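Local structure of xylose isomerase domain protein (Alicyclobacillus acidocaldarius subsp. acidocaldarius, 3U0H) at residues Glu141-Pro145 / His146-His150; Ser118-Ala121 / Arg122-Gln126. The protein is probably an isomerase of the xylose isomerase-like TIM-barrel family, though its substrate is not established. All coordinates share one frame; numbering follows the deposited sequence.

Interaction 1. Residues Glu141-Pro145 / His146-His150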
# COMPACT_ATOMS: atom_id res chain seq x y z
N GLU A 141 -8.88 -21.23 6.92
CA GLU A 141 -9.36 -22.57 6.71
C GLU A 141 -10.55 -22.70 5.76
O GLU A 141 -11.67 -22.35 6.13
CB GLU A 141 -9.70 -23.19 8.07
CG GLU A 141 -10.08 -24.66 7.98
CD GLU A 141 -10.37 -25.27 9.35
OE1 GLU A 141 -10.33 -24.57 10.39
OE2 GLU A 141 -10.61 -26.49 9.39
N TYR A 142 -10.34 -23.23 4.55
CA TYR A 142 -11.47 -23.61 3.66
C TYR A 142 -12.13 -24.87 4.24
O TYR A 142 -11.45 -25.78 4.67
CB TYR A 142 -11.05 -23.83 2.21
CG TYR A 142 -10.02 -24.92 1.93
CD1 TYR A 142 -8.65 -24.70 2.11
CD2 TYR A 142 -10.41 -26.14 1.42
CE1 TYR A 142 -7.72 -25.72 1.85
CE2 TYR A 142 -9.51 -27.13 1.16
CZ TYR A 142 -8.18 -26.93 1.34
OH TYR A 142 -7.34 -27.99 1.07
N VAL A 143 -13.45 -24.90 4.24
CA VAL A 143 -14.23 -25.95 4.88
C VAL A 143 -14.95 -26.75 3.78
O VAL A 143 -15.71 -26.20 2.96
CB VAL A 143 -15.17 -25.28 5.89
CG1 VAL A 143 -16.27 -26.22 6.44
CG2 VAL A 143 -14.31 -24.61 6.97
N GLY A 144 -14.67 -28.06 3.74
CA GLY A 144 -15.12 -28.94 2.65
C GLY A 144 -16.42 -29.75 2.80
O GLY A 144 -17.01 -30.10 1.80
N PRO A 145 -16.88 -30.07 4.02
CA PRO A 145 -18.03 -30.96 4.08
C PRO A 145 -19.38 -30.39 3.57
O PRO A 145 -19.68 -29.21 3.75
CB PRO A 145 -18.15 -31.30 5.56
CG PRO A 145 -16.78 -31.19 6.06
CD PRO A 145 -16.21 -30.01 5.33
N HIS A 146 -20.19 -31.29 3.01
CA HIS A 146 -21.25 -30.90 2.08
C HIS A 146 -22.45 -30.44 2.79
O HIS A 146 -23.17 -29.60 2.27
CB HIS A 146 -21.58 -32.03 1.11
CG HIS A 146 -20.48 -32.40 0.12
ND1 HIS A 146 -20.74 -32.74 -1.15
CD2 HIS A 146 -19.09 -32.50 0.27
CE1 HIS A 146 -19.60 -33.03 -1.79
NE2 HIS A 146 -18.58 -32.89 -0.92
N HIS A 147 -22.66 -30.94 4.00
CA HIS A 147 -23.83 -30.58 4.79
C HIS A 147 -23.79 -29.12 5.18
O HIS A 147 -24.79 -28.59 5.60
CB HIS A 147 -23.97 -31.49 6.02
CG HIS A 147 -22.86 -31.32 7.02
ND1 HIS A 147 -22.94 -30.46 8.05
CD2 HIS A 147 -21.61 -31.93 7.11
CE1 HIS A 147 -21.77 -30.49 8.77
NE2 HIS A 147 -20.97 -31.41 8.21
N LEU A 148 -22.63 -28.44 5.02
CA LEU A 148 -22.54 -27.00 5.35
C LEU A 148 -22.79 -26.13 4.12
O LEU A 148 -22.76 -24.89 4.21
CB LEU A 148 -21.21 -26.68 6.01
CG LEU A 148 -20.94 -27.37 7.36
CD1 LEU A 148 -19.47 -27.15 7.77
CD2 LEU A 148 -21.87 -26.97 8.52
N ARG A 149 -23.13 -26.76 2.99
CA ARG A 149 -23.39 -26.00 1.74
C ARG A 149 -24.82 -25.60 1.37
O ARG A 149 -25.04 -25.09 0.27
CB ARG A 149 -22.85 -26.77 0.58
CG ARG A 149 -21.42 -27.20 0.75
CD ARG A 149 -20.87 -27.88 -0.49
NE ARG A 149 -19.53 -28.39 -0.20
CZ ARG A 149 -18.75 -29.03 -1.05
NH1 ARG A 149 -19.15 -29.29 -2.28
NH2 ARG A 149 -17.56 -29.43 -0.64
N HIS A 150 -25.78 -25.76 2.27
CA HIS A 150 -27.19 -25.70 1.86
C HIS A 150 -27.92 -24.44 2.21
O HIS A 150 -29.14 -24.34 2.00
CB HIS A 150 -27.93 -26.94 2.35
CG HIS A 150 -27.28 -28.21 1.88
ND1 HIS A 150 -27.01 -28.45 0.59
CD2 HIS A 150 -26.79 -29.32 2.59
CE1 HIS A 150 -26.38 -29.62 0.46
NE2 HIS A 150 -26.26 -30.17 1.69
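R149 reaches back along the chain to the backbone of G144. Its NH2 donates a hydrogen bond to G144 O at 2.6 Å. The bond is bent, with an N-H...O angle of 139°, and the oxygen comes at the guanidinium edge, tilted 25° from its plane. The R149 chain runs extended from CG to NE, which carries the guanidinium past P145 to this carbonyl. A second, weak bond runs from L148 N to P145 O at 3.3 Å and marks the short 3-10 turn that begins at H146.

R149 NH1 lies over the middle of one face of the H146 ring, 3.8 Å from its plane. A leucine in place of R149 would probably leave G144 O without this donor and the face of the H146 ring without the guanidinium nitrogen that lies over it.

Two contacts between carbon atoms add to this. V143 CG1 meets L148 CD1 at 3.6 Å. With chi1 at 168°, CG1 stands opposite the backbone N and is the methyl that meets L148. P145 CB packs against H147 CD2 at 3.8 Å, while H147 NE2 takes its hydrogen bond from D218 N.

The loop follows the C-terminal end of TIM-barrel strand 137-141 and leads to strand 153-154. H146 NE2 bonds to T185 O of helix 180-185, and P145 packs on H182 and T185. V143 also touches F104 of strand 100-104.

Interaction 2. Residues Ser118-Ala121 / Arg122-Gln126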
# COMPACT_ATOMS: atom_id res chain seq x y z
N SER A 118 -17.59 -8.84 0.18
CA SER A 118 -16.78 -7.62 0.17
C SER A 118 -16.34 -7.19 1.59
O SER A 118 -15.15 -6.83 1.79
CB SER A 118 -17.56 -6.47 -0.45
OG SER A 118 -17.98 -6.76 -1.75
N GLN A 119 -17.29 -7.22 2.55
CA GLN A 119 -16.97 -6.80 3.88
C GLN A 119 -15.94 -7.78 4.46
O GLN A 119 -14.94 -7.38 5.11
CB GLN A 119 -18.21 -6.74 4.78
CG GLN A 119 -17.86 -6.25 6.15
CD GLN A 119 -19.05 -6.17 7.10
OE1 GLN A 119 -19.33 -7.12 7.88
NE2 GLN A 119 -19.70 -5.05 7.09
N LEU A 120 -16.20 -9.06 4.26
CA LEU A 120 -15.30 -10.04 4.81
C LEU A 120 -13.84 -9.89 4.20
O LEU A 120 -12.85 -9.96 4.92
CB LEU A 120 -15.89 -11.45 4.66
CG LEU A 120 -15.04 -12.56 5.26
CD1 LEU A 120 -15.05 -12.47 6.75
CD2 LEU A 120 -15.51 -13.94 4.78
N ALA A 121 -13.74 -9.63 2.90
CA ALA A 121 -12.44 -9.39 2.22
C ALA A 121 -11.73 -8.24 2.91
O ALA A 121 -10.54 -8.32 3.25
CB ALA A 121 -12.60 -9.08 0.73
N ARG A 122 -12.47 -7.18 3.16
CA ARG A 122 -11.84 -5.96 3.70
C ARG A 122 -11.37 -6.13 5.15
O ARG A 122 -10.38 -5.58 5.56
CB ARG A 122 -12.78 -4.77 3.55
CG ARG A 122 -12.24 -3.46 4.14
CD ARG A 122 -12.67 -3.23 5.58
NE ARG A 122 -14.13 -3.24 5.82
CZ ARG A 122 -14.70 -3.11 7.03
NH1 ARG A 122 -13.98 -3.01 8.15
NH2 ARG A 122 -16.03 -3.08 7.11
N ARG A 123 -12.11 -6.87 5.95
CA ARG A 123 -11.79 -7.04 7.38
C ARG A 123 -10.61 -8.00 7.61
O ARG A 123 -9.84 -7.84 8.55
CB ARG A 123 -13.02 -7.57 8.13
CG ARG A 123 -14.11 -6.54 8.33
CD ARG A 123 -15.29 -7.08 9.11
NE ARG A 123 -16.24 -6.06 9.49
CZ ARG A 123 -17.25 -6.26 10.36
NH1 ARG A 123 -17.41 -7.46 10.98
NH2 ARG A 123 -18.09 -5.27 10.64
N ILE A 124 -10.53 -9.01 6.77
CA ILE A 124 -9.42 -9.96 6.77
C ILE A 124 -8.15 -9.25 6.35
O ILE A 124 -7.09 -9.52 6.91
CB ILE A 124 -9.70 -11.18 5.84
CG1 ILE A 124 -10.86 -12.03 6.42
CG2 ILE A 124 -8.45 -12.06 5.70
CD1 ILE A 124 -11.29 -13.28 5.65
N ARG A 125 -8.27 -8.34 5.39
CA ARG A 125 -7.17 -7.50 4.92
C ARG A 125 -6.68 -6.65 6.10
O ARG A 125 -5.46 -6.55 6.36
CB ARG A 125 -7.65 -6.60 3.77
CG ARG A 125 -6.63 -5.61 3.27
CD ARG A 125 -7.31 -4.55 2.35
NE ARG A 125 -8.13 -5.21 1.36
CZ ARG A 125 -9.26 -4.78 0.78
NH1 ARG A 125 -9.78 -3.61 1.02
NH2 ARG A 125 -9.86 -5.62 -0.09
N GLN A 126 -7.61 -5.98 6.78
CA GLN A 126 -7.28 -5.19 7.97
C GLN A 126 -6.60 -6.07 9.03
O GLN A 126 -5.62 -5.67 9.63
CB GLN A 126 -8.51 -4.49 8.52
CG GLN A 126 -9.00 -3.31 7.68
CD GLN A 126 -10.28 -2.67 8.24
OE1 GLN A 126 -11.23 -3.35 8.59
NE2 GLN A 126 -10.29 -1.38 8.34
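R122 N donates to S118 O at 3.0 Å, the first of four backbone bonds in the i to i+4 pattern of an alpha helix. The others run from R123 N to Q119 O, I124 N to L120 O and R125 N to A121 O. The straightest is I124 N to L120 O, at 163°.

The arginine side chains carry the charge. R122 NH1 makes a salt bridge with E76, and R122 NE makes one with E167 of the second subunit. R122 NH1 also donates to Q126 OE1 at 2.8 Å, one turn along the helix. The oxygen lies close to the guanidinium plane. The R122 chain bends at chi2 and chi3, which turns its guanidinium toward Q126.

The Q119 amide and the R123 guanidinium stack. Their planes are only 5° apart, and the two side chains lie alongside, pointing the same way. Q119 OE1 sits over the middle of the guanidinium, 3.3 Å from R123 CZ. This is stacking over a face. The N-H groups of R123 point elsewhere, to E76 and to D74 O. R122 crosses Q119 more steeply, with amide and guanidinium planes 72° apart, and R123 CG lies over one face of the R122 guanidinium.

L120 CG meets I124 CD1 at 3.8 Å on the apolar side.

Both segments belong to helix 113-131, one of the helices packed round the outside of the TIM barrel. L120 and I124 pack on F165 of helix 159-169, and A121 packs on A168. R122, R123 and Q126 touch F79 of helix 76-84. R125 bonds to I169 O of its own chain and to E167 O of the second subunit, so this helix takes part in the subunit interface.

Overall arrangement
Interactions 1 and 2 follow one another in the chain. The helix of interaction 2 comes first, then barrel strand 137-141, and the loop of interaction 1 leaves the end of that strand. The centres of the two interactions are 21 Å apart. Their nearest atoms are about 8 Å apart, and they do not touch. Interaction 2 meets the second subunit; no other chain of the assembly touches interaction 1. Interaction 1 lies on the side where TIM barrels carry their active sites. A bound 1,2-ethanediol, probably from the crystallisation liquor, lies about 4 Å from the V143 side chain and may mark a pocket there.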